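Local coordinates for protein inositol-1,4,5-trisphosphate 5-phosphatase 1 (Schizosaccharomyces pombe, PDB 1I9Z) that removes the 5-phosphate from inositol polyphosphates and phosphatidylinositol 4,5-bisphosphate through its catalytic domain, controlling phosphoinositide levels in membrane trafficking and signalling, at residues Asn33-Ser38 with Phe62-Gln67; Cys37-Lys42 with Arg82-Cys87; Thr41-Trp46 with Val299-Ser304; Thr113-Phe118 with Phe162-Leu167. All blocks are in the same frame, centred on the assembly; numbering follows the deposited sequence.

Interaction 1 of 4, residues Asn33-Ser38 with Phe62-Gln67; sequences NLNGCS and FQEIVQ. With CA (calcium ion), chain B.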
loop_
_atom_site.group_PDB
_atom_site.type_symbol
_atom_site.label_atom_id
_atom_site.label_comp_id
_atom_site.label_asym_id
_atom_site.label_seq_id
_atom_site.Cartn_x
_atom_site.Cartn_y
_atom_site.Cartn_z
ATOM N N ASN A 33 0.203 7.191 -11.656
ATOM C CA ASN A 33 1.336 7.932 -12.206
ATOM C C ASN A 33 0.625 8.926 -13.157
ATOM O O ASN A 33 0.073 8.554 -14.205
ATOM C CB ASN A 33 2.268 7.057 -13.087
ATOM C CG ASN A 33 3.369 7.865 -13.661
ATOM O OD1 ASN A 33 3.125 8.960 -14.189
ATOM N ND2 ASN A 33 4.621 7.347 -13.615
ATOM N N LEU A 34 0.654 10.193 -12.754
ATOM C CA LEU A 34 -0.030 11.315 -13.449
ATOM C C LEU A 34 0.570 11.898 -14.690
ATOM O O LEU A 34 -0.118 12.652 -15.410
ATOM C CB LEU A 34 -0.115 12.486 -12.445
ATOM C CG LEU A 34 -0.842 12.078 -11.187
ATOM C CD1 LEU A 34 -0.506 13.210 -10.122
ATOM C CD2 LEU A 34 -2.386 12.030 -11.424
ATOM N N ASN A 35 1.858 11.612 -14.942
ATOM C CA ASN A 35 2.529 12.206 -16.083
ATOM C C ASN A 35 2.412 13.755 -16.019
ATOM O O ASN A 35 2.305 14.427 -17.083
ATOM C CB ASN A 35 1.942 11.692 -17.392
ATOM C CG ASN A 35 2.808 12.000 -18.585
ATOM O OD1 ASN A 35 4.047 11.982 -18.528
ATOM N ND2 ASN A 35 2.139 12.323 -19.708
ATOM N N GLY A 36 2.359 14.280 -14.789
ATOM C CA GLY A 36 2.302 15.727 -14.583
ATOM C C GLY A 36 0.966 16.370 -14.914
ATOM O O GLY A 36 0.903 17.596 -14.976
ATOM N N CYS A 37 -0.084 15.576 -15.099
ATOM C CA CYS A 37 -1.406 16.162 -15.432
ATOM C C CYS A 37 -1.976 16.968 -14.292
ATOM O O CYS A 37 -1.662 16.749 -13.126
ATOM C CB CYS A 37 -2.434 15.078 -15.833
ATOM S SG CYS A 37 -3.058 14.027 -14.471
ATOM N N SER A 38 -2.867 17.905 -14.639
ATOM C CA SER A 38 -3.518 18.733 -13.619
ATOM C C SER A 38 -4.502 18.075 -12.672
ATOM O O SER A 38 -5.276 17.231 -13.055
ATOM C CB SER A 38 -4.285 19.878 -14.303
ATOM O OG SER A 38 -3.444 20.469 -15.272
ATOM N N PHE A 62 0.494 9.049 -5.518
ATOM C CA PHE A 62 0.688 9.624 -6.842
ATOM C C PHE A 62 2.145 9.596 -7.232
ATOM O O PHE A 62 3.048 9.694 -6.330
ATOM C CB PHE A 62 0.265 11.139 -6.883
ATOM C CG PHE A 62 -1.197 11.346 -6.703
ATOM C CD1 PHE A 62 -1.691 11.855 -5.524
ATOM C CD2 PHE A 62 -2.084 11.047 -7.736
ATOM C CE1 PHE A 62 -3.115 12.085 -5.370
ATOM C CE2 PHE A 62 -3.515 11.266 -7.590
ATOM C CZ PHE A 62 -4.005 11.790 -6.407
ATOM N N GLN A 63 2.396 9.387 -8.541
ATOM C CA GLN A 63 3.739 9.545 -9.091
ATOM C C GLN A 63 3.666 10.632 -10.177
ATOM O O GLN A 63 2.608 10.852 -10.804
ATOM C CB GLN A 63 4.322 8.267 -9.652
ATOM C CG GLN A 63 4.286 7.112 -8.559
ATOM C CD GLN A 63 2.921 6.461 -8.513
ATOM O OE1 GLN A 63 2.289 6.284 -9.566
ATOM N NE2 GLN A 63 2.477 6.053 -7.320
ATOM N N GLU A 64 4.795 11.282 -10.416
ATOM C CA GLU A 64 4.885 12.372 -11.401
ATOM C C GLU A 64 3.875 13.509 -11.217
ATOM O O GLU A 64 3.215 13.944 -12.199
ATOM C CB GLU A 64 4.841 11.863 -12.860
ATOM C CG GLU A 64 5.942 10.817 -13.087
ATOM C CD GLU A 64 6.213 10.559 -14.538
ATOM O OE1 GLU A 64 6.109 11.522 -15.343
ATOM O OE2 GLU A 64 6.633 9.447 -14.879
ATOM N N ILE A 65 3.746 14.004 -10.000
ATOM C CA ILE A 65 2.857 15.176 -9.765
ATOM C C ILE A 65 3.394 16.277 -10.706
ATOM O O ILE A 65 2.646 17.120 -11.247
ATOM C CB ILE A 65 2.875 15.596 -8.282
ATOM C CG1 ILE A 65 1.982 14.610 -7.512
ATOM C CG2 ILE A 65 2.349 17.145 -8.127
ATOM C CD1 ILE A 65 1.962 14.810 -6.047
ATOM N N VAL A 66 4.699 16.224 -10.942
ATOM C CA VAL A 66 5.333 17.073 -11.944
ATOM C C VAL A 66 5.915 16.038 -12.940
ATOM O O VAL A 66 6.598 15.088 -12.546
ATOM C CB VAL A 66 6.466 17.920 -11.377
ATOM C CG1 VAL A 66 7.108 18.729 -12.538
ATOM C CG2 VAL A 66 5.905 18.868 -10.345
ATOM N N GLN A 67 5.581 16.199 -14.209
ATOM C CA GLN A 67 6.049 15.291 -15.256
ATOM C C GLN A 67 7.577 15.218 -15.288
ATOM O O GLN A 67 8.261 16.235 -15.272
ATOM C CB GLN A 67 5.510 15.760 -16.622
ATOM C CG GLN A 67 6.223 15.177 -17.810
ATOM C CD GLN A 67 5.407 15.191 -19.091
ATOM O OE1 GLN A 67 4.895 16.225 -19.503
ATOM N NE2 GLN A 67 5.294 14.035 -19.733
HETATM CA CA CA B . 6.086 9.716 -17.647
HETATM O O HOH W 1 4.102 9.049 -16.777
HETATM O O HOH W 2 3.434 13.029 -22.280
HETATM O O HOH W 3 2.346 19.121 -12.991
HETATM O O HOH W 4 -0.101 17.290 -11.119
HETATM O O HOH W 5 8.032 8.862 -16.940
HETATM O O HOH W 6 7.838 11.667 -18.648
HETATM O O HOH W 7 5.962 8.877 -19.685
#
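Asn33 and Gln63 form a parallel bridge where strands 20-33 and 57-63 end side by side, and Leu34 N donates to Gln63 O at 2.8 Å. The chain then folds into a type I' turn from Leu34 to Cys37, where Gly36 N makes a weak bond to Glu64 O. The Asn33 amide makes the polar links. With its CG anti to the backbone N (chi1 178°), the amide reaches Glu64: Glu64 OE2 lies in the Asn33 amide plane, 3.2 Å from ND2, but ND2 comes to it from above the carboxylate, 44° out of that plane. This ND2 also bonds Asp207. On the other branch, Asn33 OD1 accepts from Asn35 N at 3.0 Å, closing an Asx turn, and lies 2.8 Å from a water O that probably donates to it. That water is a ligand of the calcium ion, which Glu64 OE2 binds at 2.8 Å. Away from the metal, Leu34 CD1 packs on Phe62 CD2 at 3.6 Å and lies beside Ile65 CG1. A further water joins Gly36 O to Ile65 O where the two loops run close. Glu64 is thus a first-shell ligand, with Asn33 behind it touching both that carboxylate and a metal-bound water; Glu64 OE1 accepts from Leu68 N. This network probably holds the carboxylate in position and is consistent with calcium standing where the cofactor magnesium would probably bind.

Interaction 2 of 4, residues Cys37-Lys42 with Arg82-Cys87; sequences CSATTK and REWESC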
loop_
_atom_site.group_PDB
_atom_site.type_symbol
_atom_site.label_atom_id
_atom_site.label_comp_id
_atom_site.label_asym_id
_atom_site.label_seq_id
_atom_site.Cartn_x
_atom_site.Cartn_y
_atom_site.Cartn_z
ATOM N N CYS A 37 -0.084 15.576 -15.099
ATOM C CA CYS A 37 -1.406 16.162 -15.432
ATOM C C CYS A 37 -1.976 16.968 -14.292
ATOM O O CYS A 37 -1.662 16.749 -13.126
ATOM C CB CYS A 37 -2.434 15.078 -15.833
ATOM S SG CYS A 37 -3.058 14.027 -14.471
ATOM N N SER A 38 -2.867 17.905 -14.639
ATOM C CA SER A 38 -3.518 18.733 -13.619
ATOM C C SER A 38 -4.502 18.075 -12.672
ATOM O O SER A 38 -5.276 17.231 -13.055
ATOM C CB SER A 38 -4.285 19.878 -14.303
ATOM O OG SER A 38 -3.444 20.469 -15.272
ATOM N N ALA A 39 -4.501 18.553 -11.438
ATOM C CA ALA A 39 -5.392 18.113 -10.393
ATOM C C ALA A 39 -6.821 18.294 -10.852
ATOM O O ALA A 39 -7.135 19.287 -11.515
ATOM C CB ALA A 39 -5.166 18.955 -9.147
ATOM N N THR A 40 -7.706 17.370 -10.488
ATOM C CA THR A 40 -9.122 17.493 -10.896
ATOM C C THR A 40 -9.921 16.630 -9.950
ATOM O O THR A 40 -9.376 15.662 -9.410
ATOM C CB THR A 40 -9.322 16.990 -12.371
ATOM O OG1 THR A 40 -10.739 16.946 -12.688
ATOM C CG2 THR A 40 -8.713 15.568 -12.565
ATOM N N THR A 41 -11.204 16.954 -9.729
ATOM C CA THR A 41 -12.042 16.138 -8.868
ATOM C C THR A 41 -12.728 15.104 -9.743
ATOM O O THR A 41 -13.498 14.308 -9.250
ATOM C CB THR A 41 -13.174 16.967 -8.220
ATOM O OG1 THR A 41 -13.876 17.649 -9.272
ATOM C CG2 THR A 41 -12.595 18.036 -7.293
ATOM N N LYS A 42 -12.458 15.101 -11.030
ATOM C CA LYS A 42 -13.149 14.137 -11.896
ATOM C C LYS A 42 -12.407 12.790 -11.845
ATOM O O LYS A 42 -11.847 12.350 -12.843
ATOM C CB LYS A 42 -13.203 14.630 -13.348
ATOM C CG LYS A 42 -13.910 15.980 -13.527
ATOM C CD LYS A 42 -15.387 15.799 -13.482
ATOM C CE LYS A 42 -15.913 15.755 -12.065
ATOM N NZ LYS A 42 -17.414 16.022 -12.043
ATOM N N ARG A 82 -0.859 19.787 -2.947
ATOM C CA ARG A 82 -1.999 20.240 -2.197
ATOM C C ARG A 82 -3.268 20.396 -3.027
ATOM O O ARG A 82 -4.347 20.304 -2.458
ATOM C CB ARG A 82 -1.664 21.566 -1.472
ATOM C CG ARG A 82 -0.700 21.285 -0.326
ATOM C CD ARG A 82 -0.191 22.532 0.436
ATOM N NE ARG A 82 0.574 22.027 1.585
ATOM C CZ ARG A 82 1.736 22.511 2.016
ATOM N NH1 ARG A 82 2.296 23.546 1.377
ATOM N NH2 ARG A 82 2.314 21.955 3.086
ATOM N N GLU A 83 -3.137 20.646 -4.324
ATOM C CA GLU A 83 -4.339 20.759 -5.194
ATOM C C GLU A 83 -5.000 19.364 -5.275
ATOM O O GLU A 83 -6.218 19.205 -5.255
ATOM C CB GLU A 83 -3.934 21.175 -6.596
ATOM C CG GLU A 83 -3.522 22.656 -6.724
ATOM C CD GLU A 83 -3.059 22.970 -8.146
ATOM O OE1 GLU A 83 -3.873 22.758 -9.069
ATOM O OE2 GLU A 83 -1.899 23.406 -8.343
ATOM N N TRP A 84 -4.149 18.334 -5.408
ATOM C CA TRP A 84 -4.659 16.977 -5.442
ATOM C C TRP A 84 -5.299 16.639 -4.100
ATOM O O TRP A 84 -6.372 16.041 -4.065
ATOM C CB TRP A 84 -3.504 15.973 -5.761
ATOM C CG TRP A 84 -3.179 16.029 -7.182
ATOM C CD1 TRP A 84 -2.069 16.561 -7.757
ATOM C CD2 TRP A 84 -3.955 15.454 -8.233
ATOM N NE1 TRP A 84 -2.085 16.318 -9.110
ATOM C CE2 TRP A 84 -3.244 15.655 -9.432
ATOM C CE3 TRP A 84 -5.194 14.781 -8.269
ATOM C CZ2 TRP A 84 -3.715 15.206 -10.700
ATOM C CZ3 TRP A 84 -5.669 14.307 -9.534
ATOM C CH2 TRP A 84 -4.914 14.539 -10.725
ATOM N N GLU A 85 -4.645 17.003 -2.996
ATOM C CA GLU A 85 -5.246 16.750 -1.674
ATOM C C GLU A 85 -6.628 17.369 -1.573
ATOM O O GLU A 85 -7.571 16.772 -1.030
ATOM C CB GLU A 85 -4.395 17.349 -0.511
ATOM C CG GLU A 85 -3.007 16.666 -0.416
ATOM C CD GLU A 85 -2.079 17.297 0.601
ATOM O OE1 GLU A 85 -2.491 18.246 1.299
ATOM O OE2 GLU A 85 -0.925 16.855 0.711
ATOM N N SER A 86 -6.713 18.626 -2.001
ATOM C CA SER A 86 -7.998 19.304 -1.918
ATOM C C SER A 86 -9.005 18.585 -2.816
ATOM O O SER A 86 -10.210 18.477 -2.454
ATOM C CB SER A 86 -7.821 20.786 -2.392
ATOM O OG SER A 86 -9.092 21.363 -2.614
ATOM N N CYS A 87 -8.557 18.132 -3.993
ATOM C CA CYS A 87 -9.504 17.428 -4.881
ATOM C C CYS A 87 -10.006 16.114 -4.292
ATOM O O CYS A 87 -11.197 15.795 -4.355
ATOM C CB CYS A 87 -8.919 17.160 -6.273
ATOM S SG CYS A 87 -8.705 18.618 -7.301
HETATM O O HOH W 4 -0.101 17.290 -11.119
#
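The indole of Trp84 takes Ala39 on one face: Ala39 CA stands 3.4 Å from the centroid of the six-membered ring, 14° off the normal, a CH-pi contact. The ring of Phe62 and the side chain of Leu34 lie on the opposite face, so the indole is wedged between the 37-42 loop and the end of the sheet. At its edge sit Cys37 O, 3.5 Å from Trp84 CZ2, and Cys37 SG in a sulfur-aromatic approach. A water in the ring plane accepts from Trp84 NE1 at 3.0 Å and donates to Cys37 O, which ties the indole N-H to the loop backbone. One residue back on helix 78-94, Glu83 CB meets Ala39 CB at 3.6 Å. Further along, Cys87, its SG anti to the carbonyl carbon (chi1 -70°), lays that sulfur against the Thr40 backbone, 3.5 Å from Thr40 C, with Thr41 CG2 alongside. Thr40 OG1 holds the loop's own shape by accepting from Lys42 N at 3.0 Å, an ST turn. The loop is therefore docked on the helix by shape and dispersion, while the shared water satisfies the polar edge of an otherwise buried indole.

Interaction 3 of 4, residues Thr41-Trp46 with Val299-Ser304; sequences TKLENW and VPLYYS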
loop_
_atom_site.group_PDB
_atom_site.type_symbol
_atom_site.label_atom_id
_atom_site.label_comp_id
_atom_site.label_asym_id
_atom_site.label_seq_id
_atom_site.Cartn_x
_atom_site.Cartn_y
_atom_site.Cartn_z
ATOM N N THR A 41 -11.204 16.954 -9.729
ATOM C CA THR A 41 -12.042 16.138 -8.868
ATOM C C THR A 41 -12.728 15.104 -9.743
ATOM O O THR A 41 -13.498 14.308 -9.250
ATOM C CB THR A 41 -13.174 16.967 -8.220
ATOM O OG1 THR A 41 -13.876 17.649 -9.272
ATOM C CG2 THR A 41 -12.595 18.036 -7.293
ATOM N N LYS A 42 -12.458 15.101 -11.030
ATOM C CA LYS A 42 -13.149 14.137 -11.896
ATOM C C LYS A 42 -12.407 12.790 -11.845
ATOM O O LYS A 42 -11.847 12.350 -12.843
ATOM C CB LYS A 42 -13.203 14.630 -13.348
ATOM C CG LYS A 42 -13.910 15.980 -13.527
ATOM C CD LYS A 42 -15.387 15.799 -13.482
ATOM C CE LYS A 42 -15.913 15.755 -12.065
ATOM N NZ LYS A 42 -17.414 16.022 -12.043
ATOM N N LEU A 43 -12.524 12.136 -10.696
ATOM C CA LEU A 43 -11.871 10.834 -10.437
ATOM C C LEU A 43 -12.838 9.796 -9.944
ATOM O O LEU A 43 -12.446 8.777 -9.353
ATOM C CB LEU A 43 -10.831 11.055 -9.331
ATOM C CG LEU A 43 -9.867 12.244 -9.474
ATOM C CD1 LEU A 43 -9.036 12.412 -8.182
ATOM C CD2 LEU A 43 -8.908 11.986 -10.667
ATOM N N GLU A 44 -14.141 10.031 -10.108
ATOM C CA GLU A 44 -15.123 9.092 -9.539
ATOM C C GLU A 44 -14.897 7.610 -9.891
ATOM O O GLU A 44 -15.091 6.728 -9.050
ATOM C CB GLU A 44 -16.552 9.504 -10.000
ATOM C CG GLU A 44 -16.809 11.058 -10.043
ATOM C CD GLU A 44 -15.935 11.933 -11.034
ATOM O OE1 GLU A 44 -15.707 11.645 -12.267
ATOM O OE2 GLU A 44 -15.486 12.995 -10.522
ATOM N N ASN A 45 -14.571 7.361 -11.142
ATOM C CA ASN A 45 -14.367 5.986 -11.655
ATOM C C ASN A 45 -13.193 5.317 -10.972
ATOM O O ASN A 45 -13.115 4.075 -10.876
ATOM C CB ASN A 45 -14.146 6.028 -13.180
ATOM C CG ASN A 45 -15.446 6.391 -13.942
ATOM O OD1 ASN A 45 -15.423 6.781 -15.144
ATOM N ND2 ASN A 45 -16.605 6.262 -13.234
ATOM N N TRP A 46 -12.289 6.144 -10.469
ATOM C CA TRP A 46 -11.110 5.590 -9.807
ATOM C C TRP A 46 -11.279 5.321 -8.300
ATOM O O TRP A 46 -10.982 4.243 -7.778
ATOM C CB TRP A 46 -9.917 6.523 -10.116
ATOM C CG TRP A 46 -8.604 6.160 -9.382
ATOM C CD1 TRP A 46 -8.077 4.910 -9.183
ATOM C CD2 TRP A 46 -7.659 7.082 -8.843
ATOM N NE1 TRP A 46 -6.827 4.999 -8.566
ATOM C CE2 TRP A 46 -6.545 6.325 -8.350
ATOM C CE3 TRP A 46 -7.630 8.493 -8.741
ATOM C CZ2 TRP A 46 -5.445 6.927 -7.764
ATOM C CZ3 TRP A 46 -6.564 9.108 -8.174
ATOM C CH2 TRP A 46 -5.444 8.341 -7.681
ATOM N N VAL A 299 -8.485 1.351 -13.834
ATOM C CA VAL A 299 -9.716 2.087 -14.099
ATOM C C VAL A 299 -9.516 2.940 -15.316
ATOM O O VAL A 299 -8.466 3.482 -15.543
ATOM C CB VAL A 299 -10.040 2.989 -12.852
ATOM C CG1 VAL A 299 -11.104 4.033 -13.197
ATOM C CG2 VAL A 299 -10.473 2.055 -11.683
ATOM N N PRO A 300 -10.567 3.110 -16.105
ATOM C CA PRO A 300 -10.430 3.915 -17.313
ATOM C C PRO A 300 -10.437 5.440 -17.112
ATOM O O PRO A 300 -11.483 6.092 -17.299
ATOM C CB PRO A 300 -11.608 3.429 -18.208
ATOM C CG PRO A 300 -12.285 2.316 -17.427
ATOM C CD PRO A 300 -11.910 2.523 -15.977
ATOM N N LEU A 301 -9.316 6.011 -16.667
ATOM C CA LEU A 301 -9.133 7.486 -16.630
ATOM C C LEU A 301 -8.054 7.733 -17.678
ATOM O O LEU A 301 -7.087 6.955 -17.773
ATOM C CB LEU A 301 -8.649 8.036 -15.299
ATOM C CG LEU A 301 -9.667 8.089 -14.160
ATOM C CD1 LEU A 301 -9.078 8.951 -13.038
ATOM C CD2 LEU A 301 -11.013 8.737 -14.692
ATOM N N TYR A 302 -8.167 8.830 -18.425
ATOM C CA TYR A 302 -7.321 9.055 -19.592
ATOM C C TYR A 302 -6.430 10.295 -19.555
ATOM O O TYR A 302 -5.901 10.721 -20.611
ATOM C CB TYR A 302 -8.299 9.155 -20.818
ATOM C CG TYR A 302 -9.054 7.861 -21.120
ATOM C CD1 TYR A 302 -10.249 7.521 -20.441
ATOM C CD2 TYR A 302 -8.568 7.001 -22.092
ATOM C CE1 TYR A 302 -10.962 6.301 -20.754
ATOM C CE2 TYR A 302 -9.216 5.800 -22.417
ATOM C CZ TYR A 302 -10.423 5.467 -21.730
ATOM O OH TYR A 302 -11.088 4.317 -22.045
ATOM N N TYR A 303 -6.235 10.855 -18.352
ATOM C CA TYR A 303 -5.463 12.080 -18.240
ATOM C C TYR A 303 -3.986 11.893 -18.405
ATOM O O TYR A 303 -3.272 12.859 -18.650
ATOM C CB TYR A 303 -5.670 12.728 -16.862
ATOM C CG TYR A 303 -7.112 12.827 -16.480
ATOM C CD1 TYR A 303 -7.547 12.446 -15.220
ATOM C CD2 TYR A 303 -8.063 13.337 -17.392
ATOM C CE1 TYR A 303 -8.928 12.537 -14.851
ATOM C CE2 TYR A 303 -9.397 13.467 -17.021
ATOM C CZ TYR A 303 -9.827 13.065 -15.762
ATOM O OH TYR A 303 -11.173 13.184 -15.374
ATOM N N SER A 304 -3.546 10.647 -18.259
ATOM C CA SER A 304 -2.110 10.330 -18.257
ATOM C C SER A 304 -1.765 9.228 -19.271
ATOM O O SER A 304 -2.667 8.700 -19.948
ATOM C CB SER A 304 -1.744 9.854 -16.807
ATOM O OG SER A 304 -0.383 9.376 -16.737
#
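Leu301 is the apolar centre: its CD1 lies 3.9 Å from Leu43 CD2 and equally close to Trp46 CB, and the Leu43 and Leu301 side chains cross at about a right angle. This packing joins two loops of the DNase I-like fold, the one that leads into helix 44-47 and the one between strands 292-298 and 309-320. Leu43 occupies the N-cap position of the short helix, so the leucine contact falls at the helix start. Val299 packs on Asn45 and Trp46 of the same short helix. Its CG1, anti to the backbone N (chi1 166°), touches Asn45 CB at 3.6 Å and presses closely on Asn45 O, while CG2 faces the edge of the Trp46 indole. That indole turns inward toward the sheet, where NE1 donates to Ile309 O and the ring meets Tyr32 edge-to-face. Beyond the leucines, the rim of the Tyr303 ring approaches Leu43 CD2, its CE1 being 4.2 Å from that methyl. The polar edge follows: Lys42 centres an inverse gamma turn that presents its carbonyl to the tyrosine, and Pro300 centres another in the partner loop. Lys42 NZ makes a long, weak ion pair with Glu44 OE2. Tyr303 OH donates to Lys42 O at 2.7 Å, lying in the carbonyl plane on a lone pair, with a C=O...O angle of 139°, and the oxygen in turn sits in the plane of the tyrosine ring.

Interaction 4 of 4, residues Thr113-Phe118 with Phe162-Leu167; sequences TALMIF and FITSHL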
loop_
_atom_site.group_PDB
_atom_site.type_symbol
_atom_site.label_atom_id
_atom_site.label_comp_id
_atom_site.label_asym_id
_atom_site.label_seq_id
_atom_site.Cartn_x
_atom_site.Cartn_y
_atom_site.Cartn_z
ATOM N N THR A 113 6.599 12.195 -6.257
ATOM C CA THR A 113 5.896 11.088 -5.622
ATOM C C THR A 113 5.243 11.576 -4.344
ATOM O O THR A 113 5.925 12.260 -3.562
ATOM C CB THR A 113 6.924 9.949 -5.313
ATOM O OG1 THR A 113 7.536 9.561 -6.547
ATOM C CG2 THR A 113 6.222 8.771 -4.625
ATOM N N ALA A 114 3.941 11.276 -4.142
ATOM C CA ALA A 114 3.297 11.698 -2.898
ATOM C C ALA A 114 2.348 10.629 -2.354
ATOM O O ALA A 114 1.769 9.827 -3.108
ATOM C CB ALA A 114 2.525 13.035 -3.109
ATOM N N LEU A 115 2.184 10.629 -1.052
ATOM C CA LEU A 115 1.301 9.674 -0.379
ATOM C C LEU A 115 0.397 10.493 0.533
ATOM O O LEU A 115 0.861 11.374 1.266
ATOM C CB LEU A 115 2.134 8.677 0.508
ATOM C CG LEU A 115 1.295 7.581 1.180
ATOM C CD1 LEU A 115 0.689 6.614 0.054
ATOM C CD2 LEU A 115 2.217 6.791 2.207
ATOM N N MET A 116 -0.902 10.256 0.458
ATOM C CA MET A 116 -1.784 10.980 1.346
ATOM C C MET A 116 -2.798 9.987 1.870
ATOM O O MET A 116 -3.309 9.108 1.107
ATOM C CB MET A 116 -2.467 12.148 0.596
ATOM C CG MET A 116 -3.177 11.698 -0.646
ATOM S SD MET A 116 -3.727 13.174 -1.700
ATOM C CE MET A 116 -2.306 13.767 -2.326
ATOM N N ILE A 117 -3.109 10.107 3.164
ATOM C CA ILE A 117 -4.016 9.152 3.789
ATOM C C ILE A 117 -5.207 9.892 4.433
ATOM O O ILE A 117 -5.010 10.887 5.165
ATOM C CB ILE A 117 -3.228 8.320 4.851
ATOM C CG1 ILE A 117 -2.144 7.456 4.146
ATOM C CG2 ILE A 117 -4.263 7.374 5.620
ATOM C CD1 ILE A 117 -1.422 6.478 5.109
ATOM N N PHE A 118 -6.424 9.460 4.061
ATOM C CA PHE A 118 -7.657 10.020 4.607
ATOM C C PHE A 118 -8.419 8.958 5.396
ATOM O O PHE A 118 -8.366 7.771 5.050
ATOM C CB PHE A 118 -8.557 10.508 3.488
ATOM C CG PHE A 118 -7.949 11.577 2.647
ATOM C CD1 PHE A 118 -7.128 11.256 1.561
ATOM C CD2 PHE A 118 -8.223 12.918 2.920
ATOM C CE1 PHE A 118 -6.596 12.273 0.771
ATOM C CE2 PHE A 118 -7.683 13.927 2.115
ATOM C CZ PHE A 118 -6.881 13.588 1.062
ATOM N N PHE A 162 2.130 2.062 5.165
ATOM C CA PHE A 162 1.878 2.256 3.759
ATOM C C PHE A 162 3.045 2.945 3.051
ATOM O O PHE A 162 3.591 3.994 3.528
ATOM C CB PHE A 162 0.582 3.078 3.559
ATOM C CG PHE A 162 -0.591 2.377 4.050
ATOM C CD1 PHE A 162 -1.021 2.549 5.374
ATOM C CD2 PHE A 162 -1.264 1.455 3.196
ATOM C CE1 PHE A 162 -2.124 1.839 5.866
ATOM C CE2 PHE A 162 -2.354 0.744 3.673
ATOM C CZ PHE A 162 -2.783 0.933 4.992
ATOM N N ILE A 163 3.429 2.372 1.906
ATOM C CA ILE A 163 4.519 2.910 1.142
ATOM C C ILE A 163 4.170 3.039 -0.317
ATOM O O ILE A 163 3.683 2.072 -0.914
ATOM C CB ILE A 163 5.762 1.995 1.190
ATOM C CG1 ILE A 163 6.053 1.600 2.637
ATOM C CG2 ILE A 163 6.964 2.672 0.533
ATOM C CD1 ILE A 163 6.217 0.156 2.817
ATOM N N THR A 164 4.340 4.246 -0.890
ATOM C CA THR A 164 4.197 4.348 -2.342
ATOM C C THR A 164 5.590 4.678 -2.923
ATOM O O THR A 164 6.427 5.291 -2.260
ATOM C CB THR A 164 3.135 5.415 -2.798
ATOM O OG1 THR A 164 2.897 5.226 -4.189
ATOM C CG2 THR A 164 3.686 6.869 -2.575
ATOM N N SER A 165 5.894 4.246 -4.154
ATOM C CA SER A 165 7.194 4.481 -4.767
ATOM C C SER A 165 7.115 4.689 -6.253
ATOM O O SER A 165 6.070 4.385 -6.908
ATOM C CB SER A 165 8.106 3.220 -4.609
ATOM O OG SER A 165 8.213 3.004 -3.236
ATOM N N HIS A 166 8.225 5.187 -6.780
ATOM C CA HIS A 166 8.401 5.336 -8.225
ATOM C C HIS A 166 9.792 4.834 -8.400
ATOM O O HIS A 166 10.754 5.486 -7.914
ATOM C CB HIS A 166 8.298 6.808 -8.608
ATOM C CG HIS A 166 8.121 7.062 -10.073
ATOM N ND1 HIS A 166 8.218 6.081 -11.047
ATOM C CD2 HIS A 166 7.930 8.234 -10.729
ATOM C CE1 HIS A 166 8.100 6.645 -12.249
ATOM N NE2 HIS A 166 7.919 7.944 -12.070
ATOM N N LEU A 167 9.943 3.652 -9.038
ATOM C CA LEU A 167 11.280 3.075 -9.201
ATOM C C LEU A 167 11.925 3.301 -10.546
ATOM O O LEU A 167 11.315 3.883 -11.504
ATOM C CB LEU A 167 11.236 1.556 -8.855
ATOM C CG LEU A 167 10.505 1.158 -7.581
ATOM C CD1 LEU A 167 10.625 -0.399 -7.385
ATOM C CD2 LEU A 167 11.092 1.979 -6.307
#
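Apolar packing dominates where Leu115 and Ile117 face Phe162 and Thr164, across the interface between the two beta sheets of the DNase I-like sandwich. Strand 113-118 belongs to one sheet and strand 162-166 to the other; they run nearly antiparallel at 160°, with axes 7.0 Å apart, and meet through side chains rather than backbone bonds. Ile117 CD1 touches Phe162 CD1 at 4.0 Å, the two side chains crossing at about a right angle. Leu115 points across the gap with CG anti to its N (chi1 -176°), and its CD1 slides past Thr164 CB at 3.9 Å. Thr164 presents its methyl to the other sheet, where CG2 meets Thr113 CG2 at 3.8 Å. The Thr164 hydroxyl is left for its own sheet, bonding Phe205 O. Mixed contacts set methyls against carbonyls: Leu115 CD2 rests on Phe162 O at 3.4 Å, and Thr164 CG2 lies near Ala114 O. In a further one, Thr113 OG1 sits 3.5 Å from His166 CB, near the end of the interface that approaches the active site. There His166 NE2 makes a weak hydrogen bond to Glu64, a calcium ligand. This part of the sandwich core is packed mainly with methyls and a phenyl ring, with each threonine sending a methyl inward, while at one end the packing gives way to polar groups behind the metal site.

In the fold
From the N terminus, strand 20-33 runs into segment 33-46, ending in the short helix 44-47, and this feeds three contacts. Interaction 1 closes the short loop back to the end of strand 57-63, at the metal site. Interaction 2 starts from the same loop, sharing Cys37 and Ser38, and reaches helix 78-94. Interaction 3 shares Thr41 and Lys42 with interaction 2 and spans nearly the whole domain to 299-304, crossing interaction 1. Interaction 4 is nested inside that closure and follows interactions 1 and 2 in series; its strand 113-120 neighbours strand 57-63. Interactions 1 to 3 tie loops and helix together on one side of the chain's centre; interaction 4 joins the sheets nearer the middle.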